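Local coordinates for protein chitin binding domain (PDB 3UAM) that probably binds chitin or a related crystalline polysaccharide and cleaves it oxidatively, as a lytic polysaccharide monooxygenase of the AA10 family, at residues E28-Y33 against A92-P97; Y33-E36 against D41-Q44; L195-V200 against A206-I211. All coordinates share one frame; numbering follows the deposited sequence.

Contact 1. Residues E28-Y33 against A92-P97; sequences ESRAVY and AQLNEP
Arg30 reaches from the start of helix 30-36 to the carbonyl oxygen of Leu94, near the end of a 3-10 turn. Arg30 NH1 lies 2.7 Å from Leu94 O and gives it a hydrogen bond. The oxygen sits in the guanidinium plane, at its edge. The bond is bent at the hydrogen, at 138°. The chain of Arg30 is extended through CD, then turns at chi3 (-66°), which brings NH1 round to this carbonyl. A water accepts from Arg30 NH1 and donates to Glu96 O, 2.8 Å from its own oxygen. The other end of the guanidinium, NH2, forms a salt bridge with Asp212, and Trp103 adds a cation-pi contact.

The apolar half is carried by one methyl. Leu94 CD2 lies 3.6 Å from Ala31 CA and 3.7 Å from Arg30 CG. The side chains of Arg30 and Leu94 run past one another in opposing senses.

Arg30 thus joins the start of helix 30-36 to the loop before helix 98-101, in a domain of the AA10 family. Ser29 caps this helix: Ser29 OG accepts from Val32 N at 3.2 Å, the bond of a serine N-cap.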
ATOM      1  N   GLU A  28       0.242  -6.462  10.892  1.00  9.25           N
ATOM      2  CA  GLU A  28       1.302  -5.490  10.932  1.00  8.97           C
ATOM      3  C   GLU A  28       2.000  -5.476   9.569  1.00  8.31           C
ATOM      4  O   GLU A  28       2.417  -6.526   9.054  1.00  8.23           O
ATOM      5  CB  GLU A  28       2.321  -5.819  12.028  1.00  9.76           C
ATOM      6  CG  GLU A  28       1.811  -5.641  13.456  1.00 10.47           C
ATOM      7  CD  GLU A  28       1.048  -6.848  14.010  1.00 11.01           C
ATOM      8  OE1 GLU A  28       0.624  -7.754  13.259  1.00 10.75           O
ATOM      9  OE2 GLU A  28       0.878  -6.891  15.244  1.00 12.04           O
ATOM     10  N   SER A  29       2.142  -4.283   9.011  1.00  7.59           N
ATOM     11  CA  SER A  29       2.851  -4.130   7.771  1.00  7.11           C
ATOM     12  C   SER A  29       4.349  -4.326   8.048  1.00  7.33           C
ATOM     13  O   SER A  29       4.790  -4.312   9.201  1.00  7.63           O
ATOM     14  CB  SER A  29       2.575  -2.759   7.161  1.00  6.67           C
ATOM     15  OG  SER A  29       3.262  -1.746   7.859  1.00  6.87           O
ATOM     16  N   ARG A  30       5.109  -4.523   6.978  1.00  7.06           N
ATOM     17  CA  ARG A  30       6.545  -4.652   7.086  1.00  7.40           C
ATOM     18  C   ARG A  30       7.133  -3.463   7.841  1.00  7.65           C
ATOM     19  O   ARG A  30       7.990  -3.644   8.710  1.00  8.11           O
ATOM     20  CB  ARG A  30       7.159  -4.768   5.698  1.00  7.18           C
ATOM     21  CG  ARG A  30       8.663  -4.933   5.691  1.00  7.59           C
ATOM     22  CD  ARG A  30       9.206  -4.914   4.289  1.00  7.47           C
ATOM     23  NE  ARG A  30       8.762  -6.059   3.483  1.00  7.35           N
ATOM     24  CZ  ARG A  30       9.157  -6.277   2.216  1.00  7.39           C
ATOM     25  NH1 ARG A  30      10.026  -5.470   1.641  1.00  7.48           N
ATOM     26  NH2 ARG A  30       8.716  -7.330   1.526  1.00  7.41           N
ATOM     27  N   ALA A  31       6.661  -2.261   7.516  1.00  7.35           N
ATOM     28  CA  ALA A  31       7.203  -1.045   8.132  1.00  7.81           C
ATOM     29  C   ALA A  31       6.836  -0.985   9.617  1.00  8.30           C
ATOM     30  O   ALA A  31       7.671  -0.595  10.439  1.00  8.91           O
ATOM     31  CB  ALA A  31       6.730   0.202   7.414  1.00  7.38           C
ATOM     32  N   VAL A  32       5.604  -1.371   9.953  1.00  8.28           N
ATOM     33  CA  VAL A  32       5.165  -1.420  11.370  1.00  8.91           C
ATOM     34  C   VAL A  32       6.056  -2.375  12.177  1.00  9.77           C
ATOM     35  O   VAL A  32       6.471  -2.059  13.301  1.00 10.43           O
ATOM     36  CB  VAL A  32       3.683  -1.812  11.502  1.00  8.57           C
ATOM     37  CG1 VAL A  32       3.326  -2.214  12.938  1.00  9.04           C
ATOM     38  CG2 VAL A  32       2.814  -0.654  11.030  1.00  8.15           C
ATOM     39  N   TYR A  33       6.370  -3.531  11.601  1.00 10.00           N
ATOM     40  CA  TYR A  33       7.254  -4.462  12.286  1.00 10.95           C
ATOM     41  C   TYR A  33       8.649  -3.849  12.463  1.00 11.73           C
ATOM     42  O   TYR A  33       9.287  -4.076  13.481  1.00 12.62           O
ATOM     43  CB  TYR A  33       7.390  -5.768  11.520  1.00 10.89           C
ATOM     44  CG  TYR A  33       6.404  -6.864  11.819  1.00 10.95           C
ATOM     45  CD1 TYR A  33       5.926  -7.113  13.102  1.00 11.45           C
ATOM     46  CD2 TYR A  33       6.014  -7.717  10.804  1.00 10.70           C
ATOM     47  CE1 TYR A  33       5.055  -8.172  13.342  1.00 11.60           C
ATOM     48  CE2 TYR A  33       5.147  -8.750  11.028  1.00 10.84           C
ATOM     49  CZ  TYR A  33       4.675  -8.978  12.286  1.00 11.28           C
ATOM     50  OH  TYR A  33       3.848 -10.048  12.443  1.00 11.60           O
ATOM     51  N   ALA A  92      14.756   3.284   3.519  1.00 11.43           N
ATOM     52  CA  ALA A  92      15.420   2.451   2.498  1.00 11.71           C
ATOM     53  C   ALA A  92      15.575   0.986   2.883  1.00 11.86           C
ATOM     54  O   ALA A  92      15.610   0.129   2.001  1.00 12.03           O
ATOM     55  CB  ALA A  92      16.787   3.028   2.128  1.00 12.40           C
ATOM     56  N   GLN A  93      15.691   0.700   4.184  1.00 12.20           N
ATOM     57  CA  GLN A  93      15.708  -0.677   4.710  1.00 12.43           C
ATOM     58  C   GLN A  93      14.600  -1.542   4.117  1.00 11.60           C
ATOM     59  O   GLN A  93      14.781  -2.736   3.873  1.00 11.82           O
ATOM     60  CB  GLN A  93      15.501  -0.678   6.241  1.00 12.86           C
ATOM     61  CG  GLN A  93      16.701  -0.271   7.065  1.00 14.05           C
ATOM     62  CD  GLN A  93      16.361   0.020   8.539  1.00 14.57           C
ATOM     63  OE1 GLN A  93      16.646  -0.784   9.413  1.00 15.37           O
ATOM     64  NE2 GLN A  93      15.737   1.173   8.805  1.00 14.66           N
ATOM     65  N   LEU A  94      13.441  -0.926   3.904  1.00 10.72           N
ATOM     66  CA  LEU A  94      12.258  -1.648   3.462  1.00 10.00           C
ATOM     67  C   LEU A  94      12.410  -2.357   2.128  1.00  9.92           C
ATOM     68  O   LEU A  94      11.736  -3.344   1.901  1.00  9.63           O
ATOM     69  CB  LEU A  94      11.049  -0.708   3.415  1.00  9.30           C
ATOM     70  CG  LEU A  94      10.553  -0.263   4.801  1.00  9.31           C
ATOM     71  CD1 LEU A  94       9.769   1.034   4.655  1.00  8.92           C
ATOM     72  CD2 LEU A  94       9.704  -1.339   5.491  1.00  9.05           C
ATOM     73  N   ASN A  95      13.290  -1.851   1.274  1.00 10.22           N
ATOM     74  CA  ASN A  95      13.483  -2.380  -0.079  1.00 10.42           C
ATOM     75  C   ASN A  95      14.433  -3.555  -0.216  1.00 11.36           C
ATOM     76  O   ASN A  95      14.598  -4.097  -1.320  1.00 11.46           O
ATOM     77  CB  ASN A  95      13.972  -1.245  -0.988  1.00 10.36           C
ATOM     78  CG  ASN A  95      12.953  -0.129  -1.097  1.00  9.73           C
ATOM     79  OD1 ASN A  95      11.748  -0.397  -1.226  1.00  9.15           O
ATOM     80  ND2 ASN A  95      13.413   1.117  -1.025  1.00  9.71           N
ATOM     81  N   GLU A  96      15.070  -3.944   0.883  1.00 12.27           N
ATOM     82  CA  GLU A  96      15.929  -5.095   0.842  1.00 13.35           C
ATOM     83  C   GLU A  96      15.131  -6.347   0.459  1.00 12.70           C
ATOM     84  O   GLU A  96      14.000  -6.523   0.865  1.00 12.01           O
ATOM     85  CB  GLU A  96      16.643  -5.299   2.180  1.00 14.73           C
ATOM     86  CG  GLU A  96      17.615  -4.184   2.512  1.00 16.01           C
ATOM     87  CD  GLU A  96      18.787  -4.086   1.544  1.00 17.69           C
ATOM     88  OE1 GLU A  96      19.178  -5.097   0.905  1.00 18.78           O
ATOM     89  OE2 GLU A  96      19.341  -2.974   1.452  1.00 19.53           O
ATOM     90  N   PRO A  97      15.747  -7.231  -0.322  1.00 12.97           N
ATOM     91  CA  PRO A  97      15.099  -8.478  -0.667  1.00 12.79           C
ATOM     92  C   PRO A  97      15.046  -9.392   0.529  1.00 12.85           C
ATOM     93  O   PRO A  97      15.875  -9.260   1.449  1.00 13.16           O
ATOM     94  CB  PRO A  97      16.033  -9.070  -1.728  1.00 13.53           C
ATOM     95  CG  PRO A  97      17.378  -8.577  -1.333  1.00 14.22           C
ATOM     96  CD  PRO A  97      17.153  -7.196  -0.765  1.00 13.78           C
TER
HETATM   97  O   HOH W   1      11.523  -6.624  -0.408  1.00 10.77           O

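Contact 2. Residues Y33-E36 against D41-Q44; sequences YLYE and DFGQ
The end of helix 30-36 and the start of helix 42-45 come together across a short link, with the CA atoms of Tyr35 and Asp41 5.9 Å apart, and no hydrogen bond joins the two segments. From residues 33-36 only Tyr35 touches the other segment, meeting Asp41 and Phe42.

The CA-CB bond of Tyr35 points toward the second helix. With CG anti to the backbone N (chi1 170°), the ring is laid alongside the first residues of that helix. Tyr35 CE1 lies 3.7 Å from Phe42 N, and Tyr35 CD1 lies 3.8 Å from Asp41 C. Tyr35 CE1 is also 4.0 Å from Phe42 CB. Tyr35 therefore packs against the backbone at the helix start as well as against the neighbouring side chain.

The two rings form an edge-to-face, T-shaped pair. Phe42 turns its edge to a face of Tyr35, with Phe42 CD1 as the nearest ring atom over that face. The centroids are 5.8 Å apart and the planes meet at 66°, so the T is not fully upright. The pair lies at the protein surface, and all three touching residues are exposed.

Next to this pair, the backbone that Tyr35 touches is held by reciprocal bonds. Gln44 N donates to Asp41 OD1 at 3.0 Å, nearly straight at the hydrogen (169°). Asp41 N donates in return to Gln44 OE1 at 2.9 Å. Each side chain thus satisfies the backbone N-H of the other residue. CB of Asp41 points away from the other segment. Gln44 NE2 has a further, weak bond to Asp89. Asp41 and Gln44 thus form a capping box at the N-terminus of helix 42-45, with a T-shaped surface pair joining two short consecutive helices.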
ATOM      1  N   TYR A  33       6.370  -3.531  11.601  1.00 10.00           N
ATOM      2  CA  TYR A  33       7.254  -4.462  12.286  1.00 10.95           C
ATOM      3  C   TYR A  33       8.649  -3.849  12.463  1.00 11.73           C
ATOM      4  O   TYR A  33       9.287  -4.076  13.481  1.00 12.62           O
ATOM      5  CB  TYR A  33       7.390  -5.768  11.520  1.00 10.89           C
ATOM      6  CG  TYR A  33       6.404  -6.864  11.819  1.00 10.95           C
ATOM      7  CD1 TYR A  33       5.926  -7.113  13.102  1.00 11.45           C
ATOM      8  CD2 TYR A  33       6.014  -7.717  10.804  1.00 10.70           C
ATOM      9  CE1 TYR A  33       5.055  -8.172  13.342  1.00 11.60           C
ATOM     10  CE2 TYR A  33       5.147  -8.750  11.028  1.00 10.84           C
ATOM     11  CZ  TYR A  33       4.675  -8.978  12.286  1.00 11.28           C
ATOM     12  OH  TYR A  33       3.848 -10.048  12.443  1.00 11.60           O
ATOM     13  N   LEU A  34       9.135  -3.085  11.485  1.00 11.79           N
ATOM     14  CA  LEU A  34      10.421  -2.406  11.674  1.00 12.68           C
ATOM     15  C   LEU A  34      10.338  -1.364  12.790  1.00 13.51           C
ATOM     16  O   LEU A  34      11.252  -1.254  13.619  1.00 14.19           O
ATOM     17  CB  LEU A  34      10.932  -1.790  10.374  1.00 12.47           C
ATOM     18  CG  LEU A  34      11.451  -2.797   9.337  1.00 12.39           C
ATOM     19  CD1 LEU A  34      12.176  -2.058   8.213  1.00 12.39           C
ATOM     20  CD2 LEU A  34      12.358  -3.850   9.954  1.00 13.04           C
ATOM     21  N   TYR A  35       9.234  -0.620  12.827  1.00 13.67           N
ATOM     22  CA  TYR A  35       8.969   0.306  13.939  1.00 14.60           C
ATOM     23  C   TYR A  35       9.010  -0.433  15.288  1.00 15.38           C
ATOM     24  O   TYR A  35       9.660   0.015  16.215  1.00 16.15           O
ATOM     25  CB  TYR A  35       7.640   1.064  13.731  1.00 14.48           C
ATOM     26  CG  TYR A  35       7.174   1.861  14.921  1.00 15.56           C
ATOM     27  CD1 TYR A  35       7.750   3.086  15.235  1.00 16.32           C
ATOM     28  CD2 TYR A  35       6.151   1.388  15.742  1.00 16.14           C
ATOM     29  CE1 TYR A  35       7.335   3.809  16.336  1.00 17.25           C
ATOM     30  CE2 TYR A  35       5.733   2.106  16.854  1.00 16.96           C
ATOM     31  CZ  TYR A  35       6.332   3.317  17.135  1.00 17.57           C
ATOM     32  OH  TYR A  35       5.934   4.047  18.214  1.00 18.73           O
ATOM     33  N   GLU A  36       8.382  -1.596  15.380  1.00 15.33           N
ATOM     34  CA  GLU A  36       8.330  -2.312  16.680  1.00 16.28           C
ATOM     35  C   GLU A  36       9.711  -2.836  17.096  1.00 16.91           C
ATOM     36  O   GLU A  36       9.990  -2.979  18.267  1.00 17.62           O
ATOM     37  CB  GLU A  36       7.279  -3.426  16.664  1.00 16.09           C
ATOM     38  CG  GLU A  36       5.863  -2.883  16.834  1.00 16.05           C
ATOM     39  CD  GLU A  36       4.755  -3.873  16.486  1.00 16.27           C
ATOM     40  OE1 GLU A  36       3.566  -3.458  16.580  1.00 16.67           O
ATOM     41  OE2 GLU A  36       5.042  -5.049  16.116  1.00 16.41           O
ATOM     42  N   ASP A  41      11.273   5.207  12.805  1.00 16.29           N
ATOM     43  CA  ASP A  41      10.464   5.977  13.749  1.00 16.63           C
ATOM     44  C   ASP A  41       9.010   6.059  13.273  1.00 15.56           C
ATOM     45  O   ASP A  41       8.682   5.597  12.199  1.00 14.65           O
ATOM     46  CB  ASP A  41      11.071   7.349  14.060  1.00 17.70           C
ATOM     47  CG  ASP A  41      11.205   8.225  12.853  1.00 17.42           C
ATOM     48  OD1 ASP A  41      10.276   8.265  12.028  1.00 16.88           O
ATOM     49  OD2 ASP A  41      12.243   8.908  12.748  1.00 18.42           O
ATOM     50  N   PHE A  42       8.140   6.631  14.093  1.00 15.76           N
ATOM     51  CA  PHE A  42       6.714   6.664  13.796  1.00 15.16           C
ATOM     52  C   PHE A  42       6.390   7.435  12.510  1.00 14.35           C
ATOM     53  O   PHE A  42       5.583   6.971  11.709  1.00 13.62           O
ATOM     54  CB  PHE A  42       5.949   7.267  14.992  1.00 16.01           C
ATOM     55  CG  PHE A  42       4.456   7.126  14.903  1.00 15.65           C
ATOM     56  CD1 PHE A  42       3.860   5.899  15.138  1.00 15.64           C
ATOM     57  CD2 PHE A  42       3.650   8.219  14.603  1.00 15.73           C
ATOM     58  CE1 PHE A  42       2.480   5.751  15.082  1.00 15.38           C
ATOM     59  CE2 PHE A  42       2.273   8.085  14.539  1.00 15.54           C
ATOM     60  CZ  PHE A  42       1.688   6.849  14.791  1.00 15.40           C
ATOM     61  N   GLY A  43       7.002   8.613  12.318  1.00 14.21           N
ATOM     62  CA  GLY A  43       6.787   9.380  11.084  1.00 13.50           C
ATOM     63  C   GLY A  43       7.110   8.542   9.850  1.00 12.49           C
ATOM     64  O   GLY A  43       6.312   8.423   8.911  1.00 11.72           O
ATOM     65  N   GLN A  44       8.286   7.934   9.873  1.00 12.38           N
ATOM     66  CA  GLN A  44       8.773   7.116   8.766  1.00 11.60           C
ATOM     67  C   GLN A  44       7.813   5.992   8.353  1.00 10.54           C
ATOM     68  O   GLN A  44       7.565   5.804   7.163  1.00  9.72           O
ATOM     69  CB  GLN A  44      10.144   6.530   9.135  1.00 12.24           C
ATOM     70  CG  GLN A  44      11.269   7.571   9.156  1.00 13.09           C
ATOM     71  CD  GLN A  44      12.602   6.988   9.600  1.00 13.81           C
ATOM     72  OE1 GLN A  44      12.645   6.023  10.358  1.00 14.35           O
ATOM     73  NE2 GLN A  44      13.695   7.561   9.119  1.00 14.21           N
TER

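Contact 3. Residues L195-V200 against A206-I211; sequences LAVWDV and AFYQVI
Ala196 O receives the shortest backbone bond of the pairing, from Gln209 N at 2.7 Å. Ala196 N donates back to Gln209 O. Trp198 and Phe207 form the next hydrogen-bonded pair, with bonds of 2.9 Å in each direction between Trp198 N and Phe207 O and between Phe207 N and Trp198 O. The strands run antiparallel, at 170°.

Trp198 and Phe207 lie side by side on one face of the sheet. Trp198 CE3 comes to 3.4 Å from Phe207 CD1, and Trp198 CZ3 stands over the Phe207 ring, toward its rim. The planes meet obliquely, at 38°. At the edge of the Phe207 ring, Val200 CG2 is 4.0 Å from Phe207 CE1. Trp198 NE1 bonds Thr126 OG1, and its ring stacks on Trp129.

On the other face, Val197 CG1 sits over the Tyr208 ring in a CH-pi contact, 4.2 Å from its centroid. Its position follows from chi1 (-173°), which also leaves Val197 CG1 3.6 Å from Ala206 CB. Leu195 CD1 packs against Val210 CG2.

Polar ends have partners beyond the hairpin: Asp199 with Arg128 and a glycerol, probably from the crystallisation liquor, Tyr208 OH with Gly51 O, and Gln209 with Ser29. The chemistry implies a buried hairpin with mostly apolar faces. Alternate backbone groups pair across it, and others bond neighbouring strands and the helix start.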
ATOM      1  N   LEU A 195       0.420  -6.042  -1.164  1.00  5.40           N
ATOM      2  CA  LEU A 195       0.716  -4.628  -1.196  1.00  5.21           C
ATOM      3  C   LEU A 195      -0.587  -3.862  -1.028  1.00  5.00           C
ATOM      4  O   LEU A 195      -1.493  -3.951  -1.867  1.00  5.01           O
ATOM      5  CB  LEU A 195       1.384  -4.248  -2.515  1.00  5.31           C
ATOM      6  CG  LEU A 195       1.579  -2.748  -2.766  1.00  5.14           C
ATOM      7  CD1 LEU A 195       2.517  -2.186  -1.704  1.00  5.22           C
ATOM      8  CD2 LEU A 195       2.092  -2.526  -4.185  1.00  5.34           C
ATOM      9  N   ALA A 196      -0.680  -3.120   0.064  1.00  4.91           N
ATOM     10  CA  ALA A 196      -1.863  -2.309   0.346  1.00  4.83           C
ATOM     11  C   ALA A 196      -1.515  -0.865   0.012  1.00  4.77           C
ATOM     12  O   ALA A 196      -0.477  -0.356   0.506  1.00  4.84           O
ATOM     13  CB  ALA A 196      -2.254  -2.459   1.817  1.00  4.90           C
ATOM     14  N   VAL A 197      -2.361  -0.208  -0.800  1.00  4.71           N
ATOM     15  CA  VAL A 197      -2.092   1.138  -1.308  1.00  4.74           C
ATOM     16  C   VAL A 197      -3.289   2.069  -1.101  1.00  4.86           C
ATOM     17  O   VAL A 197      -4.408   1.751  -1.512  1.00  5.19           O
ATOM     18  CB  VAL A 197      -1.737   1.125  -2.810  1.00  4.77           C
ATOM     19  CG1 VAL A 197      -1.289   2.516  -3.289  1.00  4.82           C
ATOM     20  CG2 VAL A 197      -0.660   0.076  -3.098  1.00  4.85           C
ATOM     21  N   TRP A 198      -3.027   3.232  -0.517  1.00  4.86           N
ATOM     22  CA  TRP A 198      -4.030   4.246  -0.201  1.00  4.96           C
ATOM     23  C   TRP A 198      -3.850   5.462  -1.083  1.00  5.01           C
ATOM     24  O   TRP A 198      -2.888   6.183  -0.902  1.00  5.10           O
ATOM     25  CB  TRP A 198      -3.864   4.609   1.262  1.00  5.12           C
ATOM     26  CG  TRP A 198      -4.707   5.763   1.758  1.00  5.37           C
ATOM     27  CD1 TRP A 198      -6.023   6.045   1.457  1.00  5.46           C
ATOM     28  CD2 TRP A 198      -4.304   6.793   2.697  1.00  5.70           C
ATOM     29  NE1 TRP A 198      -6.447   7.161   2.114  1.00  5.82           N
ATOM     30  CE2 TRP A 198      -5.469   7.647   2.891  1.00  5.98           C
ATOM     31  CE3 TRP A 198      -3.157   7.050   3.425  1.00  5.91           C
ATOM     32  CZ2 TRP A 198      -5.439   8.742   3.708  1.00  6.41           C
ATOM     33  CZ3 TRP A 198      -3.143   8.158   4.260  1.00  6.32           C
ATOM     34  CH2 TRP A 198      -4.272   8.983   4.398  1.00  6.66           C
ATOM     35  N   ASP A 199      -4.778   5.694  -2.026  1.00  5.04           N
ATOM     36  CA  ASP A 199      -4.690   6.770  -3.046  1.00  5.11           C
ATOM     37  C   ASP A 199      -5.379   8.051  -2.563  1.00  5.16           C
ATOM     38  O   ASP A 199      -6.578   8.041  -2.200  1.00  5.14           O
ATOM     39  CB  ASP A 199      -5.412   6.407  -4.348  1.00  5.33           C
ATOM     40  CG  ASP A 199      -4.670   5.418  -5.225  1.00  5.55           C
ATOM     41  OD1 ASP A 199      -3.631   4.838  -4.820  1.00  5.57           O
ATOM     42  OD2 ASP A 199      -5.170   5.230  -6.360  1.00  5.78           O
ATOM     43  N   VAL A 200      -4.651   9.156  -2.629  1.00  5.12           N
ATOM     44  CA  VAL A 200      -5.137  10.448  -2.202  1.00  5.37           C
ATOM     45  C   VAL A 200      -5.724  11.189  -3.410  1.00  5.59           C
ATOM     46  O   VAL A 200      -5.057  11.345  -4.453  1.00  5.64           O
ATOM     47  CB  VAL A 200      -4.006  11.283  -1.568  1.00  5.53           C
ATOM     48  CG1 VAL A 200      -4.500  12.677  -1.168  1.00  5.89           C
ATOM     49  CG2 VAL A 200      -3.409  10.540  -0.375  1.00  5.34           C
ATOM     50  N   ALA A 206       0.151   8.383  -3.197  1.00  5.33           N
ATOM     51  CA  ALA A 206      -0.453   7.271  -2.481  1.00  4.97           C
ATOM     52  C   ALA A 206       0.506   6.808  -1.386  1.00  4.92           C
ATOM     53  O   ALA A 206       1.704   7.055  -1.457  1.00  5.06           O
ATOM     54  CB  ALA A 206      -0.734   6.116  -3.422  1.00  4.78           C
ATOM     55  N   PHE A 207      -0.040   6.143  -0.378  1.00  4.71           N
ATOM     56  CA  PHE A 207       0.764   5.545   0.672  1.00  4.72           C
ATOM     57  C   PHE A 207       0.838   4.037   0.421  1.00  4.51           C
ATOM     58  O   PHE A 207      -0.170   3.383   0.152  1.00  4.29           O
ATOM     59  CB  PHE A 207       0.170   5.845   2.048  1.00  4.83           C
ATOM     60  CG  PHE A 207       0.228   7.316   2.423  1.00  5.17           C
ATOM     61  CD1 PHE A 207      -0.487   8.261   1.714  1.00  5.21           C
ATOM     62  CD2 PHE A 207       1.042   7.756   3.476  1.00  5.55           C
ATOM     63  CE1 PHE A 207      -0.400   9.623   2.033  1.00  5.61           C
ATOM     64  CE2 PHE A 207       1.116   9.094   3.804  1.00  5.93           C
ATOM     65  CZ  PHE A 207       0.397  10.036   3.080  1.00  5.94           C
ATOM     66  N   TYR A 208       2.047   3.505   0.540  1.00  4.65           N
ATOM     67  CA  TYR A 208       2.379   2.133   0.171  1.00  4.61           C
ATOM     68  C   TYR A 208       2.719   1.311   1.410  1.00  4.74           C
ATOM     69  O   TYR A 208       3.672   1.613   2.119  1.00  4.99           O
ATOM     70  CB  TYR A 208       3.564   2.159  -0.812  1.00  4.79           C
ATOM     71  CG  TYR A 208       3.174   2.636  -2.178  1.00  4.74           C
ATOM     72  CD1 TYR A 208       3.105   3.994  -2.473  1.00  4.83           C
ATOM     73  CD2 TYR A 208       2.908   1.735  -3.201  1.00  4.74           C
ATOM     74  CE1 TYR A 208       2.739   4.436  -3.742  1.00  4.84           C
ATOM     75  CE2 TYR A 208       2.540   2.164  -4.467  1.00  4.77           C
ATOM     76  CZ  TYR A 208       2.442   3.507  -4.735  1.00  4.84           C
ATOM     77  OH  TYR A 208       2.100   3.940  -6.012  1.00  5.02           O
ATOM     78  N   GLN A 209       1.947   0.243   1.626  1.00  4.69           N
ATOM     79  CA  GLN A 209       2.099  -0.629   2.786  1.00  4.95           C
ATOM     80  C   GLN A 209       2.154  -2.101   2.374  1.00  5.10           C
ATOM     81  O   GLN A 209       1.132  -2.782   2.207  1.00  5.00           O
ATOM     82  CB  GLN A 209       0.987  -0.392   3.802  1.00  4.92           C
ATOM     83  CG  GLN A 209       1.064   0.986   4.444  1.00  5.03           C
ATOM     84  CD  GLN A 209       2.014   1.033   5.616  1.00  5.41           C
ATOM     85  OE1 GLN A 209       1.905   0.232   6.539  1.00  5.59           O
ATOM     86  NE2 GLN A 209       2.943   1.998   5.598  1.00  5.60           N
ATOM     87  N   VAL A 210       3.387  -2.561   2.229  1.00  5.41           N
ATOM     88  CA  VAL A 210       3.690  -3.965   2.008  1.00  5.77           C
ATOM     89  C   VAL A 210       3.468  -4.797   3.275  1.00  5.98           C
ATOM     90  O   VAL A 210       3.827  -4.394   4.367  1.00  6.12           O
ATOM     91  CB  VAL A 210       5.140  -4.105   1.459  1.00  6.12           C
ATOM     92  CG1 VAL A 210       5.690  -5.500   1.667  1.00  6.67           C
ATOM     93  CG2 VAL A 210       5.134  -3.760  -0.020  1.00  6.04           C
ATOM     94  N   ILE A 211       2.818  -5.950   3.098  1.00  6.15           N
ATOM     95  CA  ILE A 211       2.502  -6.879   4.168  1.00  6.49           C
ATOM     96  C   ILE A 211       3.016  -8.231   3.730  1.00  6.94           C
ATOM     97  O   ILE A 211       2.700  -8.696   2.612  1.00  6.89           O
ATOM     98  CB  ILE A 211       0.981  -7.029   4.402  1.00  6.38           C
ATOM     99  CG1 ILE A 211       0.349  -5.669   4.665  1.00  6.10           C
ATOM    100  CG2 ILE A 211       0.725  -7.960   5.579  1.00  6.74           C
ATOM    101  CD1 ILE A 211      -1.157  -5.652   4.533  1.00  5.98           C
TER

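From the N terminus, the chain leaves strand 21-26 and enters helix 30-36. Contact 2 closes the short loop between this helix and helix 42-45. Contact 1 closes a much longer loop, whose far end is the turn before helix 98-101. Contact 2 is nested inside it: the two share Tyr33, and Leu34 packs on Leu94. Contact 3 follows in series and closes the hairpin of strands 190-200 and 205-215 near the centre of the chain. Contacts 2 and 3 do not touch. Contacts 1 and 2 pack the helical part, and contact 3 pairs two strands of the sheet. Bonds of Ser29 and Arg30 to Gln209 and Val210 join the two.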